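Local atomic coordinates of 4-aminobutyrate transaminase (Acinetobacter baumannii, PDB entry 6WOP), a protein that probably catalyses the pyridoxal 5'-phosphate-dependent transfer of the amino group of 4-aminobutyrate to 2-oxoglutarate. Residues T72-T77 with T82-Y87; T111-V116 with F144-M149; T335-Q340 with T348-L353. All coordinates share one frame; numbering follows the deposited sequence.

Contact 1: T72-T77 with T82-Y87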
# COMPACT_ATOMS: atom_id res chain seq x y z
N THR A 72 44.15 4.10 14.34
CA THR A 72 45.46 4.04 13.72
C THR A 72 45.45 3.12 12.50
O THR A 72 46.46 3.01 11.81
CB THR A 72 46.56 3.52 14.67
OG1 THR A 72 46.39 2.12 14.85
CG2 THR A 72 46.46 4.16 16.01
N LYS A 73 44.36 2.44 12.23
CA LYS A 73 44.32 1.48 11.14
C LYS A 73 43.44 1.98 9.99
O LYS A 73 43.96 2.28 8.91
CB LYS A 73 43.83 0.14 11.66
CG LYS A 73 44.81 -0.49 12.72
CD LYS A 73 44.20 -1.76 13.31
CE LYS A 73 45.10 -2.45 14.35
NZ LYS A 73 44.35 -3.61 14.98
N PHE A 74 42.13 2.07 10.21
CA PHE A 74 41.20 2.59 9.20
C PHE A 74 39.86 2.79 9.88
O PHE A 74 39.54 2.10 10.86
CB PHE A 74 41.07 1.68 7.97
CG PHE A 74 40.65 0.27 8.27
CD1 PHE A 74 41.58 -0.67 8.64
CD2 PHE A 74 39.31 -0.10 8.22
CE1 PHE A 74 41.22 -1.95 8.95
CE2 PHE A 74 38.93 -1.42 8.50
CZ PHE A 74 39.88 -2.32 8.88
N THR A 75 39.08 3.75 9.38
CA THR A 75 37.77 4.00 9.94
C THR A 75 36.64 3.59 9.02
O THR A 75 35.52 3.45 9.50
CB THR A 75 37.56 5.49 10.27
OG1 THR A 75 37.27 6.20 9.06
CG2 THR A 75 38.82 6.12 10.89
N HIS A 76 36.90 3.37 7.75
CA HIS A 76 35.82 3.07 6.81
C HIS A 76 36.42 2.55 5.51
O HIS A 76 37.26 3.23 4.89
CB HIS A 76 34.98 4.32 6.48
CG HIS A 76 34.00 4.05 5.36
ND1 HIS A 76 32.77 3.45 5.56
CD2 HIS A 76 34.10 4.32 4.04
CE1 HIS A 76 32.15 3.36 4.39
NE2 HIS A 76 32.94 3.88 3.46
N THR A 77 36.01 1.33 5.10
CA THR A 77 36.30 0.84 3.75
C THR A 77 35.07 0.60 2.90
O THR A 77 35.22 0.45 1.68
CB THR A 77 37.08 -0.49 3.82
OG1 THR A 77 36.27 -1.51 4.44
CG2 THR A 77 38.40 -0.34 4.59
N THR A 82 35.58 -3.68 0.55
CA THR A 82 36.74 -4.36 1.13
C THR A 82 36.38 -4.81 2.54
O THR A 82 36.16 -3.96 3.44
CB THR A 82 37.97 -3.41 1.18
OG1 THR A 82 38.19 -2.86 -0.12
CG2 THR A 82 39.21 -4.20 1.63
N PRO A 83 36.35 -6.10 2.80
CA PRO A 83 35.96 -6.58 4.13
C PRO A 83 37.13 -6.45 5.10
O PRO A 83 38.28 -6.13 4.71
CB PRO A 83 35.59 -8.06 3.84
CG PRO A 83 36.64 -8.47 2.75
CD PRO A 83 36.79 -7.19 1.89
N TYR A 84 36.82 -6.67 6.37
CA TYR A 84 37.79 -6.62 7.45
C TYR A 84 37.54 -7.84 8.33
O TYR A 84 36.42 -8.33 8.41
CB TYR A 84 37.63 -5.33 8.26
CG TYR A 84 36.29 -4.65 8.06
CD1 TYR A 84 35.99 -4.02 6.86
CD2 TYR A 84 35.34 -4.63 9.07
CE1 TYR A 84 34.77 -3.39 6.68
CE2 TYR A 84 34.12 -4.00 8.89
CZ TYR A 84 33.84 -3.39 7.69
OH TYR A 84 32.63 -2.76 7.51
N GLU A 85 38.58 -8.33 8.99
CA GLU A 85 38.43 -9.51 9.84
C GLU A 85 37.62 -9.19 11.10
O GLU A 85 36.93 -10.08 11.61
CB GLU A 85 39.85 -10.02 10.21
CG GLU A 85 39.85 -11.19 11.19
CD GLU A 85 41.25 -11.78 11.42
OE1 GLU A 85 42.24 -11.19 10.98
OE2 GLU A 85 41.33 -12.86 12.04
N SER A 86 37.70 -7.95 11.63
CA SER A 86 37.03 -7.73 12.92
C SER A 86 35.50 -7.92 12.80
O SER A 86 34.83 -8.26 13.79
CB SER A 86 37.30 -6.32 13.43
OG SER A 86 36.97 -5.39 12.37
N TYR A 87 34.95 -7.67 11.65
CA TYR A 87 33.52 -7.87 11.36
C TYR A 87 33.15 -9.37 11.39
O TYR A 87 32.26 -9.79 12.03
CB TYR A 87 33.22 -7.31 9.98
CG TYR A 87 31.78 -7.38 9.46
CD1 TYR A 87 31.14 -8.59 9.29
CD2 TYR A 87 31.10 -6.23 9.05
CE1 TYR A 87 29.86 -8.68 8.79
CE2 TYR A 87 29.82 -6.31 8.54
CZ TYR A 87 29.19 -7.55 8.39
OH TYR A 87 27.94 -7.65 7.90
O HOH W 1 33.49 0.21 6.38
O HOH W 2 37.62 -0.00 0.25

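Contact 2: T111-V116 with F144-M149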
# COMPACT_ATOMS: atom_id res chain seq x y z
N THR A 111 21.95 1.31 12.19
CA THR A 111 20.99 1.78 13.18
C THR A 111 20.08 0.66 13.71
O THR A 111 19.91 -0.40 13.09
CB THR A 111 20.11 2.88 12.58
OG1 THR A 111 19.35 2.28 11.52
CG2 THR A 111 20.95 4.07 12.01
N GLY A 112 19.45 0.94 14.85
CA GLY A 112 18.46 0.00 15.36
C GLY A 112 17.33 -0.24 14.37
O GLY A 112 16.94 -1.38 14.14
N ALA A 113 16.85 0.83 13.73
CA ALA A 113 15.78 0.67 12.72
C ALA A 113 16.24 -0.19 11.55
O ALA A 113 15.46 -1.01 11.01
CB ALA A 113 15.34 2.06 12.21
N GLU A 114 17.50 0.00 11.09
CA GLU A 114 18.03 -0.85 10.03
C GLU A 114 18.05 -2.30 10.44
O GLU A 114 17.79 -3.19 9.64
CB GLU A 114 19.47 -0.44 9.65
CG GLU A 114 19.60 0.39 8.50
CD GLU A 114 21.02 0.84 8.27
OE1 GLU A 114 21.81 0.80 9.19
OE2 GLU A 114 21.35 1.23 7.16
N ALA A 115 18.46 -2.58 11.68
CA ALA A 115 18.45 -3.99 12.11
C ALA A 115 17.03 -4.57 12.04
O ALA A 115 16.81 -5.67 11.49
CB ALA A 115 18.98 -4.11 13.53
N VAL A 116 16.05 -3.82 12.56
CA VAL A 116 14.64 -4.28 12.49
C VAL A 116 14.21 -4.42 11.03
O VAL A 116 13.58 -5.41 10.63
CB VAL A 116 13.71 -3.33 13.26
CG1 VAL A 116 12.21 -3.86 13.13
CG2 VAL A 116 14.04 -3.33 14.76
N PHE A 144 9.71 4.49 7.33
CA PHE A 144 8.29 4.28 7.07
C PHE A 144 7.89 2.88 7.49
O PHE A 144 6.90 2.71 8.22
CB PHE A 144 8.00 4.54 5.60
CG PHE A 144 7.79 5.97 5.33
CD1 PHE A 144 6.54 6.53 5.57
CD2 PHE A 144 8.85 6.79 4.90
CE1 PHE A 144 6.34 7.92 5.36
CE2 PHE A 144 8.66 8.12 4.68
CZ PHE A 144 7.38 8.71 4.90
N MET A 145 8.72 1.86 7.19
CA MET A 145 8.28 0.54 7.63
C MET A 145 8.34 0.40 9.15
O MET A 145 7.44 -0.21 9.76
CB MET A 145 9.09 -0.57 6.98
CG MET A 145 8.67 -1.99 7.36
SD MET A 145 6.82 -2.23 7.31
CE MET A 145 6.52 -3.22 5.90
N THR A 146 9.45 0.86 9.81
CA THR A 146 9.48 0.68 11.25
C THR A 146 8.52 1.63 11.97
O THR A 146 8.09 1.32 13.09
CB THR A 146 10.95 0.78 11.79
OG1 THR A 146 11.58 2.01 11.36
CG2 THR A 146 11.79 -0.36 11.15
N MET A 147 8.14 2.76 11.36
CA MET A 147 7.09 3.56 11.98
C MET A 147 5.76 2.82 11.95
O MET A 147 4.97 2.92 12.89
CB MET A 147 6.89 4.90 11.22
CG MET A 147 7.83 5.95 11.62
SD MET A 147 7.25 7.52 10.77
CE MET A 147 7.82 7.33 9.09
N ALA A 148 5.47 2.16 10.83
CA ALA A 148 4.22 1.38 10.76
C ALA A 148 4.24 0.27 11.80
O ALA A 148 3.24 0.00 12.45
CB ALA A 148 4.07 0.77 9.34
N MET A 149 5.39 -0.36 11.99
CA MET A 149 5.50 -1.41 13.01
C MET A 149 5.35 -0.85 14.42
O MET A 149 4.76 -1.51 15.29
CB MET A 149 6.87 -2.10 12.84
CG MET A 149 6.89 -2.93 11.58
SD MET A 149 8.62 -3.53 11.20
CE MET A 149 8.80 -4.73 12.55

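Contact 3: T335-Q340 with T348-L353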
# COMPACT_ATOMS: atom_id res chain seq x y z
N THR A 335 14.25 0.06 46.60
CA THR A 335 14.01 1.49 46.79
C THR A 335 12.62 1.90 46.28
O THR A 335 11.91 2.67 46.92
CB THR A 335 15.10 2.28 46.08
OG1 THR A 335 16.27 2.24 46.89
CG2 THR A 335 14.77 3.73 45.96
N LEU A 336 12.22 1.40 45.10
CA LEU A 336 10.90 1.72 44.57
C LEU A 336 9.80 1.18 45.48
O LEU A 336 8.74 1.80 45.63
CB LEU A 336 10.77 1.15 43.17
CG LEU A 336 11.78 1.81 42.22
CD1 LEU A 336 11.58 1.21 40.88
CD2 LEU A 336 11.47 3.26 42.12
N LYS A 337 10.02 -0.00 46.06
CA LYS A 337 8.95 -0.51 46.94
C LYS A 337 8.86 0.31 48.22
O LYS A 337 7.77 0.55 48.76
CB LYS A 337 9.19 -1.98 47.26
CG LYS A 337 8.40 -2.88 46.33
CD LYS A 337 9.25 -4.01 45.74
CE LYS A 337 9.19 -5.28 46.63
NZ LYS A 337 9.67 -6.50 45.87
N ASP A 338 9.99 0.82 48.72
CA ASP A 338 9.95 1.72 49.86
C ASP A 338 9.24 3.02 49.52
O ASP A 338 8.44 3.54 50.31
CB ASP A 338 11.37 2.00 50.33
CG ASP A 338 11.40 2.62 51.69
OD1 ASP A 338 10.62 2.16 52.55
OD2 ASP A 338 12.21 3.54 51.92
N ILE A 339 9.55 3.59 48.35
CA ILE A 339 8.84 4.77 47.86
C ILE A 339 7.35 4.50 47.78
O ILE A 339 6.52 5.32 48.20
CB ILE A 339 9.39 5.19 46.48
CG1 ILE A 339 10.67 5.98 46.59
CG2 ILE A 339 8.38 6.02 45.72
CD1 ILE A 339 11.31 6.08 45.22
N GLN A 340 6.97 3.37 47.17
CA GLN A 340 5.56 3.00 47.09
C GLN A 340 4.89 2.96 48.47
O GLN A 340 3.70 3.29 48.59
CB GLN A 340 5.42 1.65 46.39
CG GLN A 340 3.98 1.20 46.09
CD GLN A 340 3.96 -0.21 45.56
OE1 GLN A 340 4.77 -1.05 45.97
NE2 GLN A 340 3.06 -0.47 44.63
N THR A 348 1.79 3.06 40.92
CA THR A 348 0.80 2.07 40.51
C THR A 348 1.40 0.73 40.08
O THR A 348 0.68 -0.28 40.10
CB THR A 348 -0.07 2.55 39.33
OG1 THR A 348 0.77 2.83 38.20
CG2 THR A 348 -0.90 3.75 39.68
N ASP A 349 2.67 0.70 39.70
CA ASP A 349 3.29 -0.53 39.24
C ASP A 349 4.79 -0.35 39.37
O ASP A 349 5.31 0.76 39.25
CB ASP A 349 2.97 -0.87 37.77
CG ASP A 349 3.09 -2.39 37.46
OD1 ASP A 349 3.42 -3.16 38.42
OD2 ASP A 349 2.80 -2.82 36.28
N ILE A 350 5.48 -1.47 39.58
CA ILE A 350 6.93 -1.56 39.49
C ILE A 350 7.22 -2.74 38.56
O ILE A 350 6.69 -3.83 38.78
CB ILE A 350 7.59 -1.76 40.85
CG1 ILE A 350 7.32 -0.53 41.76
CG2 ILE A 350 9.09 -2.00 40.64
CD1 ILE A 350 7.64 -0.67 43.28
N ARG A 351 7.97 -2.52 37.48
CA ARG A 351 8.26 -3.59 36.54
C ARG A 351 9.76 -3.76 36.44
O ARG A 351 10.49 -2.78 36.50
CB ARG A 351 7.70 -3.29 35.16
CG ARG A 351 6.16 -3.19 35.22
CD ARG A 351 5.53 -2.97 33.86
NE ARG A 351 5.64 -1.59 33.35
CZ ARG A 351 4.80 -0.59 33.61
NH1 ARG A 351 3.75 -0.76 34.44
NH2 ARG A 351 5.01 0.60 33.06
N ALA A 352 10.22 -4.99 36.24
CA ALA A 352 11.67 -5.21 36.34
C ALA A 352 12.07 -6.51 35.68
O ALA A 352 11.47 -7.57 35.94
CB ALA A 352 12.11 -5.25 37.79
N LEU A 353 13.09 -6.46 34.83
CA LEU A 353 13.86 -7.66 34.52
C LEU A 353 15.33 -7.27 34.55
O LEU A 353 15.73 -6.42 33.75
CB LEU A 353 13.46 -8.23 33.16
CG LEU A 353 14.14 -9.58 32.90
CD1 LEU A 353 13.65 -10.61 33.86
CD2 LEU A 353 13.87 -10.00 31.44
O HOH W 3 2.05 -2.47 42.45

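Contact 1: T72-T77 with T82-Y87
In the loop that leads into helix 85-97, at the interface with the second subunit, Thr77 is tied to Thr82 across a buried loop. The hydroxyl of Thr77 does the tying: OG1 donates to the carbonyl oxygen of Thr82 over 2.6 Å, lying in the carbonyl plane with a C=O...donor angle of 153°. A torsion about CA-CB of 64° sets this hydroxyl between the backbone N and the carbonyl carbon, from where it reaches across the loop. Threonine suits the place because its short beta-hydroxyl can reach a nearby backbone acceptor, with Thr77 CB beside Thr82 CB. A water reinforces the closure, donating to Thr77 O at 2.8 Å and lying 2.9 Å from Thr82 OG1. A second water accepts from Thr77 N at 3.0 Å and makes only a weak bond to Tyr84 OH, whose stronger partner is the carbonyl of Gly301. The Tyr84 side chain runs past Thr77 in the opposite direction, with CE1 3.3 Å from Thr77 OG1. Earlier in the loop, the Phe74 ring meets Tyr84 edge first: its CZ sits 3.8 Å from Tyr84 CB, so the aromatic rim packs on the aliphatic stem rather than stacking on the phenol. Phe74 also lies on Pro303 of helix 303-318, and Trp26 of the second subunit covers Thr82 and Pro83. The loop runs from the end of helix 61-71 past helix 303-318 to the start of helix 85-97, whose N-cap is Tyr84.

Contact 2: T111-V116 with F144-M149
Thr146 presents its methyl, not its hydroxyl, to a backbone carbonyl: CG2 rests 3.7 Å from Ala113 O, where two helices cross almost at right angles. The hydroxyl is engaged by Ser143, the residue just before its helix. With OG1 set between the backbone N and the carbonyl carbon (chi1 54°), it bonds to Ser143 OG; CG2 is thereby anti to the carbonyl carbon, beside the backbone N, where it faces the other helix. Ala113 CB comes 3.9 Å from Thr146 OG1, a van der Waals approach that a residue as small as alanine permits. Val116, one turn further on, continues the apolar seam. Its CG1 lies 4.0 Å from Thr146 CG2 and meets Met149 CE tip to tip at 3.6 Å, the closest approach of side chains here. The flexible methionine reaches this point through a bend at chi3, 70°, which swings its methyl toward valine; His140 packs on both residues. The helix axes stay 9.8 Å apart and cross at 82°, so the interface is confined to a small patch. Helix 112-127 begins here with a capping box: Thr111 OG1 accepts from Glu114 N at 3.0 Å, and Glu114 OE1 accepts in return from Thr111 N at 3.0 Å, as well as from Thr110 N. That holds the first turn in shape, where the amides of Gly112 and Ala113 both donate to a bound tartrate, probably from the crystallisation liquor. Such an anion at a helix N terminus is consistent with the place where class-III aminotransferases hold the cofactor phosphate; glycine and alanine suit it, since neither has a bulky side chain to block the amides. Glu117 of the second subunit accepts from Phe144 N, which brings the start of helix 144-149 to the subunit interface.

Contact 3: T335-Q340 with T348-L353
A helix laid antiparallel against the outermost strand of a sheet within this chain meets it through Ile350, whose CD1 is lodged against the backbone and side chains of Leu336 and Lys337, with the Gln340 amide beside it. The methyl lies 3.6 Å from Leu336 CB and equally close to Leu336 O, so it touches main chain as much as side chain. Lys337 contributes its aliphatic part: Lys337 CG lies 3.8 Å from Ile350 CD1, the two side chains crossing at about a right angle, and the charged end is left to reach outward on an exposed residue. From the next turn of the helix comes Gln340, with its CG anti to the backbone N (chi1 -174°) and the chain extended beyond; OE1 comes to 4.0 Å from Ile350 CD1. The same amide uses its NE2 to donate to a water 3.1 Å away, which in turn makes a weak bond to Thr348 O. A long branched isoleucine suits a strand and can bridge the gap between axes 9.6 Å apart, running at 176° to one another. The two elements, helix 321-342 and strand 347-353, follow each other in the chain and form an alpha-beta unit of the smaller domain of this fold-type I enzyme. Leu336 packs further on Val357 and Val359 of the adjoining strand and on Leu411 of helix 401-416. Thr348 and Asp349 form a classic beta bulge opposite Glu360, and both point away from the helix. On that far side Arg351 NH1 forms a salt bridge with Asp349 OD2 at 2.9 Å, the carboxylate oxygen lying in the guanidinium plane. Arg351 NH1 also pairs with Glu360, while Lys177 brings a second positive charge close by.

Followed from the N terminus, the three contacts come in series, each finished before the next begins, so none nests in or crosses another. Contact 1 closes a short loop, with four residues between its segments, on the way from helix 61-71 to helix 85-97. Contact 2 closes a longer loop, bringing the start of helix 112-127 to helix 144-149 after an excursion through strand 131-135 of the sheet that runs from strand 104-109 to strand 167-170. Contact 3 closes the connection from helix 321-342 to an edge strand of the other seven-stranded sheet. Contacts 1 and 2 both touch the second subunit, although their centres are about 26 Å apart; contact 3 lies across the chain's centre from both, about 45 Å and 31 Å between centres.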